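Local coordinates for protein neurotoxin (Clostridium botulinum, PDB 3N7L) that probably binds gangliosides on the neuronal surface through its receptor-binding domain, helping the botulinum neurotoxin to enter nerve cells, at residues A[42-47]-A[54-59]; A[78-83]-A[237-242]; A[137-142]-A[157-162]. All coordinates share one frame; numbering follows the deposited sequence.

How the interactions relate
All three contacts gather in or beside the jelly-roll half of the receptor-binding domain. Interaction 1 is its core type: apolar side chains from two facing sheets meet in the buried interior, with water bridges at one end. Interaction 2 lies at the surface and joins strand 72-82 to the trefoil half through a guanidinium, an indole and a water. Interaction 3 is buried but sparse, setting a loop against a hairpin turn. Interactions 2 and 3 are close neighbours, their centres about 10 Å apart: Trp237 O bonds to Trp142 N, and Arg80 NE to Asn140 O. Interaction 1 touches interaction 3 where Asp43 packs on Trp142.

Interaction 1. Residues A[42-47]-A[54-59]; sequences FDFKLG and GKVIVT
The ring of Phe44 overlaps the CG2 methyl of Val56, its CE1 atom lying 3.9 Å from Val56 CG2. This is packing across the interior of a lectin-like jelly roll, a sandwich of two antiparallel sheets: strand 44-47 pairs with strand 202-211 in one sheet, whereas strand 55-59 pairs with strands 27-31 and 180-187 in the other. The two segments therefore meet through side chains and waters and not through a ladder of backbone bonds. The phenyl ring has the reach to span part of the gap between sheets. With its CG between the backbone N and the carbonyl carbon (chi1 61°), the ring is directed at Val56, and the valine methyl approaches the CD1-CE1 side obliquely. Val56 suits the opposing strand because a compact branched residue keeps an extended backbone while offering a methyl inward; CG1 stands anti to the backbone N (chi1 177°), and CG2 is the branch that does the touching.

Leu46 takes part from beside the phenylalanine. Its CD1 lies at the edge of the Phe44 ring, in the ring plane, and reaches to 4.3 Å from Val56 CG2, so both inward-facing residues of strand 44-47 converge on one methyl. Leu11 and Ile205 touch Phe44 as well, and Phe183 adds to the apolar surroundings of Val56.

Toward the end of the contact the backbones draw together, with Leu46 CA 5.1 Å from Gly54 CA. Glycine fits because the bare backbone leaves room for the leucine, whose CG comes within 4.1 Å of Gly54 O. Two waters bridge the remaining polar groups of Gly47 and Gly54. One donates to both carbonyl oxygens; the other accepts from Gly54 N at 2.6 Å and, weakly, from Gly47 N at 3.0 Å.

Interaction 2. Residues A[78-83]-A[237-242]; sequences WIRINK and WGNDLR
The guanidinium of Arg80 carries Trp237 CB over one face, while the indole continues from that carbon in a plane tilted only 21° from the guanidinium. The two flat groups are nevertheless shifted, and Arg80 NH1 comes to the ring obliquely, 3.5 Å from Trp237 CG and 3.6 Å from Trp237 CD1. At its other end the guanidinium meets the Asn239 amide, which is turned 75° to it. There Arg80 NH2 stands 4.0 Å from Asn239 ND2; both are donors, and the link is made instead by a water that accepts from Arg80 NH2 at 2.7 Å and donates to Asn239 OD1 at 3.0 Å.

Arginine suits this place by its length. With CG anti to the backbone N (chi1 -174°) and the chain extended as far as NE, its head is carried well beyond strand 72-82, bridging backbones whose nearest CA atoms, those of Arg80 and Trp237, are 8.4 Å apart. Its strongest polar tie is from NE to the carbonyl of Asn140, and it also makes a cation-pi contact with Trp204 of the adjoining strand; together these should hold the head in orientation.

The contact lies where the two halves of the clostridial receptor-binding domain meet. Strand 72-82 belongs to the N-terminal jelly roll, while the loop with Trp237 leads into the C-terminal beta-trefoil, and the indole also rests on Val420 and Pro421 of that half. A large aromatic can thus touch both halves at once. After it Gly238 takes a positive phi, which glycine, having no side chain, adopts readily. The chain then places the Asn239 side chain across the end of the arginine, at about a right angle to it, where its OD1 also accepts a weak bond from Trp142 NE1.

Interaction 3. Residues A[137-142]-A[157-162]; sequences AGYNKW and IYINGK
Tyr139 points its hydroxyl at the tip of a beta hairpin, coming near Ile159 and Asn160. The hairpin joins strands 154-159 and 162-168 of the jelly roll through a type I' turn, whose two central positions are Asn160 and Gly161; both adopt positive phi, which asparagine and glycine tolerate well. The close packing is within each partner. Lys162 N donates to Ile159 O at 2.9 Å, closing the turn, and Ile159 N donates back to Lys162 O. The Tyr139 ring is packed among Tyr130, Trp84 and Phe143, with Lys141 CG 3.9 Å above the ring plane on one face, offset toward the rim. Tyrosine fits because its ring fills this aromatic cluster while its length carries OH toward the hairpin turn, CG being anti to the backbone N (chi1 -163°).

Between the two segments the fit is looser. Tyr139 OH is 4.4 Å from Ile159 CG2 and 4.2 Å from Asn160 ND2, too far to bond; the side chains approach from opposite directions, ring and amide planes 22° apart. Asn160 is instead held through OD1, which accepts from Phe144 N. Its ND2 donates to a water at 2.9 Å, and the same water donates to Trp142 O, also at 2.9 Å.

Interaction 1. Residues A[42-47]-A[54-59]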
loop_
_atom_site.group_PDB
_atom_site.type_symbol
_atom_site.label_atom_id
_atom_site.label_comp_id
_atom_site.label_asym_id
_atom_site.label_seq_id
_atom_site.Cartn_x
_atom_site.Cartn_y
_atom_site.Cartn_z
ATOM N N PHE A 42 2.466 -12.123 7.781
ATOM C CA PHE A 42 3.617 -12.912 8.232
ATOM C C PHE A 42 4.932 -12.541 7.553
ATOM O O PHE A 42 5.760 -13.401 7.255
ATOM C CB PHE A 42 3.350 -14.404 8.014
ATOM C CG PHE A 42 2.009 -14.859 8.514
ATOM C CD1 PHE A 42 0.992 -15.171 7.620
ATOM C CD2 PHE A 42 1.760 -14.963 9.879
ATOM C CE1 PHE A 42 -0.259 -15.584 8.076
ATOM C CE2 PHE A 42 0.511 -15.375 10.347
ATOM C CZ PHE A 42 -0.498 -15.685 9.443
ATOM N N ASP A 43 5.118 -11.252 7.325
ATOM C CA ASP A 43 6.317 -10.728 6.685
ATOM C C ASP A 43 7.526 -10.786 7.615
ATOM O O ASP A 43 7.386 -10.997 8.823
ATOM C CB ASP A 43 6.069 -9.273 6.334
ATOM C CG ASP A 43 5.702 -8.454 7.561
ATOM O OD1 ASP A 43 6.619 -8.006 8.282
ATOM O OD2 ASP A 43 4.493 -8.287 7.827
ATOM N N PHE A 44 8.715 -10.630 7.046
ATOM C CA PHE A 44 9.910 -10.559 7.860
ATOM C C PHE A 44 10.446 -9.150 7.609
ATOM O O PHE A 44 10.297 -8.604 6.505
ATOM C CB PHE A 44 10.930 -11.669 7.526
ATOM C CG PHE A 44 11.468 -11.654 6.114
ATOM C CD1 PHE A 44 12.582 -10.887 5.785
ATOM C CD2 PHE A 44 10.929 -12.498 5.144
ATOM C CE1 PHE A 44 13.161 -10.966 4.515
ATOM C CE2 PHE A 44 11.497 -12.586 3.869
ATOM C CZ PHE A 44 12.617 -11.819 3.555
ATOM N N LYS A 45 11.025 -8.549 8.641
ATOM C CA LYS A 45 11.528 -7.188 8.542
ATOM C C LYS A 45 13.039 -7.056 8.708
ATOM O O LYS A 45 13.634 -7.661 9.603
ATOM C CB LYS A 45 10.817 -6.328 9.584
ATOM C CG LYS A 45 11.224 -4.867 9.607
ATOM C CD LYS A 45 10.641 -4.207 10.847
ATOM C CE LYS A 45 10.989 -2.736 10.928
ATOM N NZ LYS A 45 10.440 -2.137 12.176
ATOM N N LEU A 46 13.638 -6.253 7.832
ATOM C CA LEU A 46 15.072 -5.981 7.829
ATOM C C LEU A 46 15.274 -4.471 7.864
ATOM O O LEU A 46 14.372 -3.716 7.507
ATOM C CB LEU A 46 15.723 -6.545 6.561
ATOM C CG LEU A 46 16.076 -8.036 6.507
ATOM C CD1 LEU A 46 14.859 -8.872 6.822
ATOM C CD2 LEU A 46 16.621 -8.388 5.128
ATOM N N GLY A 47 16.451 -4.032 8.297
ATOM C CA GLY A 47 16.725 -2.606 8.352
ATOM C C GLY A 47 18.133 -2.270 7.901
ATOM O O GLY A 47 19.009 -3.133 7.895
ATOM N N GLY A 54 19.753 -7.112 9.970
ATOM C CA GLY A 54 19.227 -8.393 9.548
ATOM C C GLY A 54 19.764 -8.879 8.218
ATOM O O GLY A 54 20.133 -8.091 7.347
ATOM N N LYS A 55 19.793 -10.197 8.061
ATOM C CA LYS A 55 20.280 -10.816 6.840
ATOM C C LYS A 55 19.625 -12.180 6.674
ATOM O O LYS A 55 19.646 -12.999 7.591
ATOM C CB LYS A 55 21.803 -10.972 6.913
ATOM C CG LYS A 55 22.436 -11.607 5.693
ATOM C CD LYS A 55 23.941 -11.742 5.883
ATOM C CE LYS A 55 24.606 -12.297 4.639
ATOM N NZ LYS A 55 26.077 -12.434 4.821
ATOM N N VAL A 56 19.027 -12.414 5.511
ATOM C CA VAL A 56 18.390 -13.694 5.228
ATOM C C VAL A 56 19.100 -14.327 4.037
ATOM O O VAL A 56 19.164 -13.742 2.955
ATOM C CB VAL A 56 16.883 -13.531 4.903
ATOM C CG1 VAL A 56 16.274 -14.888 4.550
ATOM C CG2 VAL A 56 16.154 -12.932 6.102
ATOM N N ILE A 57 19.643 -15.520 4.242
ATOM C CA ILE A 57 20.358 -16.209 3.178
ATOM C C ILE A 57 19.650 -17.476 2.727
ATOM O O ILE A 57 19.420 -18.394 3.518
ATOM C CB ILE A 57 21.782 -16.577 3.621
ATOM C CG1 ILE A 57 22.505 -15.325 4.117
ATOM C CG2 ILE A 57 22.543 -17.195 2.453
ATOM C CD1 ILE A 57 23.859 -15.603 4.732
ATOM N N VAL A 58 19.299 -17.513 1.447
ATOM C CA VAL A 58 18.631 -18.667 0.875
ATOM C C VAL A 58 19.582 -19.353 -0.100
ATOM O O VAL A 58 20.037 -18.747 -1.074
ATOM C CB VAL A 58 17.353 -18.261 0.112
ATOM C CG1 VAL A 58 16.685 -19.494 -0.483
ATOM C CG2 VAL A 58 16.389 -17.541 1.050
ATOM N N THR A 59 19.894 -20.614 0.177
ATOM C CA THR A 59 20.782 -21.388 -0.683
ATOM C C THR A 59 19.958 -22.514 -1.290
ATOM O O THR A 59 19.522 -23.428 -0.587
ATOM C CB THR A 59 21.946 -21.992 0.115
ATOM O OG1 THR A 59 22.637 -20.946 0.806
ATOM C CG2 THR A 59 22.921 -22.706 -0.817
HETATM O O HOH W 1 19.242 -5.600 6.407
HETATM O O HOH W 2 18.046 -5.276 10.560
#

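Interaction 2. Residues A[78-83]-A[237-242]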
loop_
_atom_site.group_PDB
_atom_site.type_symbol
_atom_site.label_atom_id
_atom_site.label_comp_id
_atom_site.label_asym_id
_atom_site.label_seq_id
_atom_site.Cartn_x
_atom_site.Cartn_y
_atom_site.Cartn_z
ATOM N N TRP A 78 5.999 -9.585 -2.287
ATOM C CA TRP A 78 5.396 -8.386 -1.727
ATOM C C TRP A 78 6.514 -7.694 -0.980
ATOM O O TRP A 78 7.318 -8.344 -0.312
ATOM C CB TRP A 78 4.266 -8.727 -0.751
ATOM C CG TRP A 78 2.970 -9.004 -1.432
ATOM C CD1 TRP A 78 2.482 -10.226 -1.814
ATOM C CD2 TRP A 78 1.997 -8.038 -1.836
ATOM N NE1 TRP A 78 1.264 -10.077 -2.429
ATOM C CE2 TRP A 78 0.938 -8.745 -2.457
ATOM C CE3 TRP A 78 1.912 -6.642 -1.734
ATOM C CZ2 TRP A 78 -0.196 -8.101 -2.973
ATOM C CZ3 TRP A 78 0.785 -5.998 -2.248
ATOM C CH2 TRP A 78 -0.255 -6.730 -2.860
ATOM N N ILE A 79 6.578 -6.380 -1.100
ATOM C CA ILE A 79 7.613 -5.640 -0.412
ATOM C C ILE A 79 7.107 -4.282 0.041
ATOM O O ILE A 79 6.197 -3.701 -0.560
ATOM C CB ILE A 79 8.846 -5.433 -1.324
ATOM C CG1 ILE A 79 9.888 -4.558 -0.613
ATOM C CG2 ILE A 79 8.422 -4.784 -2.645
ATOM C CD1 ILE A 79 11.222 -4.483 -1.338
ATOM N N ARG A 80 7.695 -3.798 1.125
ATOM C CA ARG A 80 7.364 -2.490 1.647
ATOM C C ARG A 80 8.662 -1.848 2.122
ATOM O O ARG A 80 9.467 -2.490 2.796
ATOM C CB ARG A 80 6.389 -2.586 2.815
ATOM C CG ARG A 80 5.939 -1.214 3.267
ATOM C CD ARG A 80 5.214 -1.236 4.586
ATOM N NE ARG A 80 4.935 0.136 4.987
ATOM C CZ ARG A 80 4.613 0.511 6.218
ATOM N NH1 ARG A 80 4.379 1.792 6.472
ATOM N NH2 ARG A 80 4.532 -0.391 7.189
ATOM N N ILE A 81 8.870 -0.588 1.751
ATOM C CA ILE A 81 10.070 0.140 2.145
ATOM C C ILE A 81 9.588 1.374 2.898
ATOM O O ILE A 81 8.821 2.172 2.357
ATOM C CB ILE A 81 10.882 0.579 0.901
ATOM C CG1 ILE A 81 11.277 -0.658 0.080
ATOM C CG2 ILE A 81 12.137 1.338 1.325
ATOM C CD1 ILE A 81 11.940 -0.341 -1.235
ATOM N N ASN A 82 9.993 1.539 4.151
ATOM C CA ASN A 82 9.505 2.718 4.838
ATOM C C ASN A 82 10.455 3.877 4.839
ATOM O O ASN A 82 11.573 3.811 5.346
ATOM C CB ASN A 82 9.063 2.461 6.270
ATOM C CG ASN A 82 8.469 3.711 6.890
ATOM O OD1 ASN A 82 7.735 4.444 6.221
ATOM N ND2 ASN A 82 8.788 3.974 8.151
ATOM N N LYS A 83 9.928 4.955 4.279
ATOM C CA LYS A 83 10.605 6.208 4.094
ATOM C C LYS A 83 11.449 6.062 2.855
ATOM O O LYS A 83 12.650 6.316 2.854
ATOM C CB LYS A 83 11.437 6.590 5.308
ATOM C CG LYS A 83 11.055 7.964 5.838
ATOM C CD LYS A 83 9.560 8.037 6.126
ATOM C CE LYS A 83 9.129 9.451 6.474
ATOM N NZ LYS A 83 9.397 10.398 5.349
ATOM N N TRP A 237 -0.908 2.541 3.676
ATOM C CA TRP A 237 0.343 1.834 3.420
ATOM C C TRP A 237 0.119 0.373 3.029
ATOM O O TRP A 237 1.073 -0.353 2.750
ATOM C CB TRP A 237 1.249 1.913 4.654
ATOM C CG TRP A 237 1.476 3.326 5.156
ATOM C CD1 TRP A 237 1.355 3.765 6.445
ATOM C CD2 TRP A 237 1.874 4.465 4.381
ATOM N NE1 TRP A 237 1.651 5.107 6.520
ATOM C CE2 TRP A 237 1.974 5.561 5.270
ATOM C CE3 TRP A 237 2.156 4.667 3.022
ATOM C CZ2 TRP A 237 2.345 6.843 4.843
ATOM C CZ3 TRP A 237 2.526 5.943 2.598
ATOM C CH2 TRP A 237 2.616 7.014 3.509
ATOM N N GLY A 238 -1.137 -0.060 3.013
ATOM C CA GLY A 238 -1.422 -1.431 2.639
ATOM C C GLY A 238 -1.624 -2.412 3.778
ATOM O O GLY A 238 -1.812 -3.601 3.523
ATOM N N ASN A 239 -1.560 -1.947 5.025
ATOM C CA ASN A 239 -1.783 -2.834 6.173
ATOM C C ASN A 239 -3.294 -2.980 6.315
ATOM O O ASN A 239 -4.043 -2.171 5.772
ATOM C CB ASN A 239 -1.245 -2.220 7.473
ATOM C CG ASN A 239 0.230 -1.880 7.403
ATOM O OD1 ASN A 239 1.060 -2.730 7.100
ATOM N ND2 ASN A 239 0.562 -0.625 7.699
ATOM N N ASP A 240 -3.751 -3.991 7.049
ATOM C CA ASP A 240 -5.192 -4.164 7.242
ATOM C C ASP A 240 -5.746 -2.969 8.021
ATOM O O ASP A 240 -5.163 -2.555 9.024
ATOM C CB ASP A 240 -5.497 -5.439 8.037
ATOM C CG ASP A 240 -5.071 -6.702 7.315
ATOM O OD1 ASP A 240 -4.838 -6.649 6.087
ATOM O OD2 ASP A 240 -4.987 -7.756 7.983
ATOM N N LEU A 241 -6.860 -2.411 7.557
ATOM C CA LEU A 241 -7.486 -1.283 8.244
ATOM C C LEU A 241 -8.156 -1.839 9.507
ATOM O O LEU A 241 -8.768 -2.917 9.476
ATOM C CB LEU A 241 -8.530 -0.611 7.343
ATOM C CG LEU A 241 -9.147 0.705 7.842
ATOM C CD1 LEU A 241 -8.082 1.802 7.837
ATOM C CD2 LEU A 241 -10.307 1.111 6.953
ATOM N N ARG A 242 -8.038 -1.124 10.620
ATOM C CA ARG A 242 -8.636 -1.618 11.854
ATOM C C ARG A 242 -9.540 -0.641 12.583
ATOM O O ARG A 242 -9.441 0.572 12.413
ATOM C CB ARG A 242 -7.545 -2.087 12.825
ATOM C CG ARG A 242 -6.542 -3.045 12.218
ATOM C CD ARG A 242 -5.832 -3.848 13.294
ATOM N NE ARG A 242 -5.522 -3.050 14.478
ATOM C CZ ARG A 242 -4.445 -2.286 14.622
ATOM N NH1 ARG A 242 -4.275 -1.604 15.744
ATOM N NH2 ARG A 242 -3.535 -2.219 13.664
HETATM O O HOH W 3 3.995 -3.072 7.436
#

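Interaction 3. Residues A[137-142]-A[157-162]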
loop_
_atom_site.group_PDB
_atom_site.type_symbol
_atom_site.label_atom_id
_atom_site.label_comp_id
_atom_site.label_asym_id
_atom_site.label_seq_id
_atom_site.Cartn_x
_atom_site.Cartn_y
_atom_site.Cartn_z
ATOM N N ALA A 137 5.226 12.135 0.456
ATOM C CA ALA A 137 5.690 11.685 1.761
ATOM C C ALA A 137 6.489 10.388 1.662
ATOM O O ALA A 137 6.826 9.776 2.678
ATOM C CB ALA A 137 4.502 11.501 2.701
ATOM N N GLY A 138 6.794 9.983 0.433
ATOM C CA GLY A 138 7.546 8.765 0.211
ATOM C C GLY A 138 6.653 7.618 -0.231
ATOM O O GLY A 138 5.474 7.568 0.116
ATOM N N TYR A 139 7.205 6.701 -1.016
ATOM C CA TYR A 139 6.444 5.546 -1.478
ATOM C C TYR A 139 6.620 4.492 -0.378
ATOM O O TYR A 139 7.428 3.576 -0.508
ATOM C CB TYR A 139 7.024 5.042 -2.801
ATOM C CG TYR A 139 6.104 4.127 -3.566
ATOM C CD1 TYR A 139 5.166 4.640 -4.466
ATOM C CD2 TYR A 139 6.163 2.746 -3.390
ATOM C CE1 TYR A 139 4.311 3.792 -5.177
ATOM C CE2 TYR A 139 5.315 1.892 -4.091
ATOM C CZ TYR A 139 4.394 2.417 -4.983
ATOM O OH TYR A 139 3.572 1.561 -5.681
ATOM N N ASN A 140 5.858 4.627 0.706
ATOM C CA ASN A 140 5.995 3.722 1.843
ATOM C C ASN A 140 4.915 2.657 1.975
ATOM O O ASN A 140 4.677 2.126 3.065
ATOM C CB ASN A 140 6.062 4.555 3.124
ATOM C CG ASN A 140 6.838 5.842 2.925
ATOM O OD1 ASN A 140 7.938 5.832 2.374
ATOM N ND2 ASN A 140 6.269 6.951 3.365
ATOM N N LYS A 141 4.277 2.327 0.862
ATOM C CA LYS A 141 3.219 1.337 0.878
ATOM C C LYS A 141 3.669 -0.045 0.414
ATOM O O LYS A 141 4.704 -0.204 -0.233
ATOM C CB LYS A 141 2.063 1.820 -0.005
ATOM C CG LYS A 141 2.424 1.981 -1.475
ATOM C CD LYS A 141 1.380 2.811 -2.232
ATOM C CE LYS A 141 1.336 4.258 -1.727
ATOM N NZ LYS A 141 0.269 5.087 -2.373
ATOM N N TRP A 142 2.884 -1.050 0.772
ATOM C CA TRP A 142 3.163 -2.406 0.341
ATOM C C TRP A 142 2.889 -2.441 -1.161
ATOM O O TRP A 142 1.922 -1.833 -1.623
ATOM C CB TRP A 142 2.198 -3.392 1.006
ATOM C CG TRP A 142 2.618 -3.933 2.334
ATOM C CD1 TRP A 142 2.098 -3.608 3.557
ATOM C CD2 TRP A 142 3.590 -4.958 2.568
ATOM N NE1 TRP A 142 2.680 -4.374 4.534
ATOM C CE2 TRP A 142 3.600 -5.212 3.956
ATOM C CE3 TRP A 142 4.451 -5.688 1.735
ATOM C CZ2 TRP A 142 4.440 -6.170 4.537
ATOM C CZ3 TRP A 142 5.288 -6.636 2.306
ATOM C CH2 TRP A 142 5.276 -6.871 3.700
ATOM N N ILE A 157 9.153 -5.993 -16.040
ATOM C CA ILE A 157 8.857 -5.779 -14.633
ATOM C C ILE A 157 7.442 -5.252 -14.467
ATOM O O ILE A 157 7.016 -4.335 -15.168
ATOM C CB ILE A 157 9.864 -4.812 -13.949
ATOM C CG1 ILE A 157 9.509 -4.687 -12.465
ATOM C CG2 ILE A 157 9.829 -3.438 -14.603
ATOM C CD1 ILE A 157 10.576 -4.018 -11.638
ATOM N N TYR A 158 6.712 -5.876 -13.549
ATOM C CA TYR A 158 5.338 -5.502 -13.254
ATOM C C TYR A 158 5.251 -5.049 -11.798
ATOM O O TYR A 158 5.981 -5.544 -10.934
ATOM C CB TYR A 158 4.407 -6.702 -13.439
ATOM C CG TYR A 158 4.390 -7.319 -14.822
ATOM C CD1 TYR A 158 3.305 -7.115 -15.682
ATOM C CD2 TYR A 158 5.428 -8.155 -15.250
ATOM C CE1 TYR A 158 3.246 -7.734 -16.934
ATOM C CE2 TYR A 158 5.382 -8.782 -16.507
ATOM C CZ TYR A 158 4.284 -8.568 -17.338
ATOM O OH TYR A 158 4.203 -9.206 -18.557
ATOM N N ILE A 159 4.355 -4.107 -11.534
ATOM C CA ILE A 159 4.132 -3.608 -10.187
ATOM C C ILE A 159 2.630 -3.679 -9.983
ATOM O O ILE A 159 1.867 -3.113 -10.766
ATOM C CB ILE A 159 4.624 -2.152 -10.033
ATOM C CG1 ILE A 159 6.147 -2.105 -10.202
ATOM C CG2 ILE A 159 4.207 -1.591 -8.672
ATOM C CD1 ILE A 159 6.912 -2.955 -9.189
ATOM N N ASN A 160 2.209 -4.389 -8.941
ATOM C CA ASN A 160 0.789 -4.565 -8.647
ATOM C C ASN A 160 0.031 -5.079 -9.869
ATOM O O ASN A 160 -1.085 -4.642 -10.158
ATOM C CB ASN A 160 0.171 -3.256 -8.148
ATOM C CG ASN A 160 0.795 -2.788 -6.850
ATOM O OD1 ASN A 160 1.210 -3.606 -6.033
ATOM N ND2 ASN A 160 0.862 -1.470 -6.652
ATOM N N GLY A 161 0.654 -6.010 -10.587
ATOM C CA GLY A 161 0.027 -6.593 -11.756
ATOM C C GLY A 161 0.072 -5.769 -13.029
ATOM O O GLY A 161 -0.389 -6.237 -14.073
ATOM N N LYS A 162 0.620 -4.557 -12.968
ATOM C CA LYS A 162 0.687 -3.708 -14.158
ATOM C C LYS A 162 2.075 -3.685 -14.787
ATOM O O LYS A 162 3.073 -3.474 -14.101
ATOM C CB LYS A 162 0.262 -2.280 -13.814
ATOM C CG LYS A 162 -1.162 -2.158 -13.296
ATOM C CD LYS A 162 -2.190 -2.507 -14.371
ATOM C CE LYS A 162 -3.609 -2.335 -13.853
ATOM N NZ LYS A 162 -4.618 -2.641 -14.909
HETATM O O HOH W 4 1.147 -0.403 -4.003
#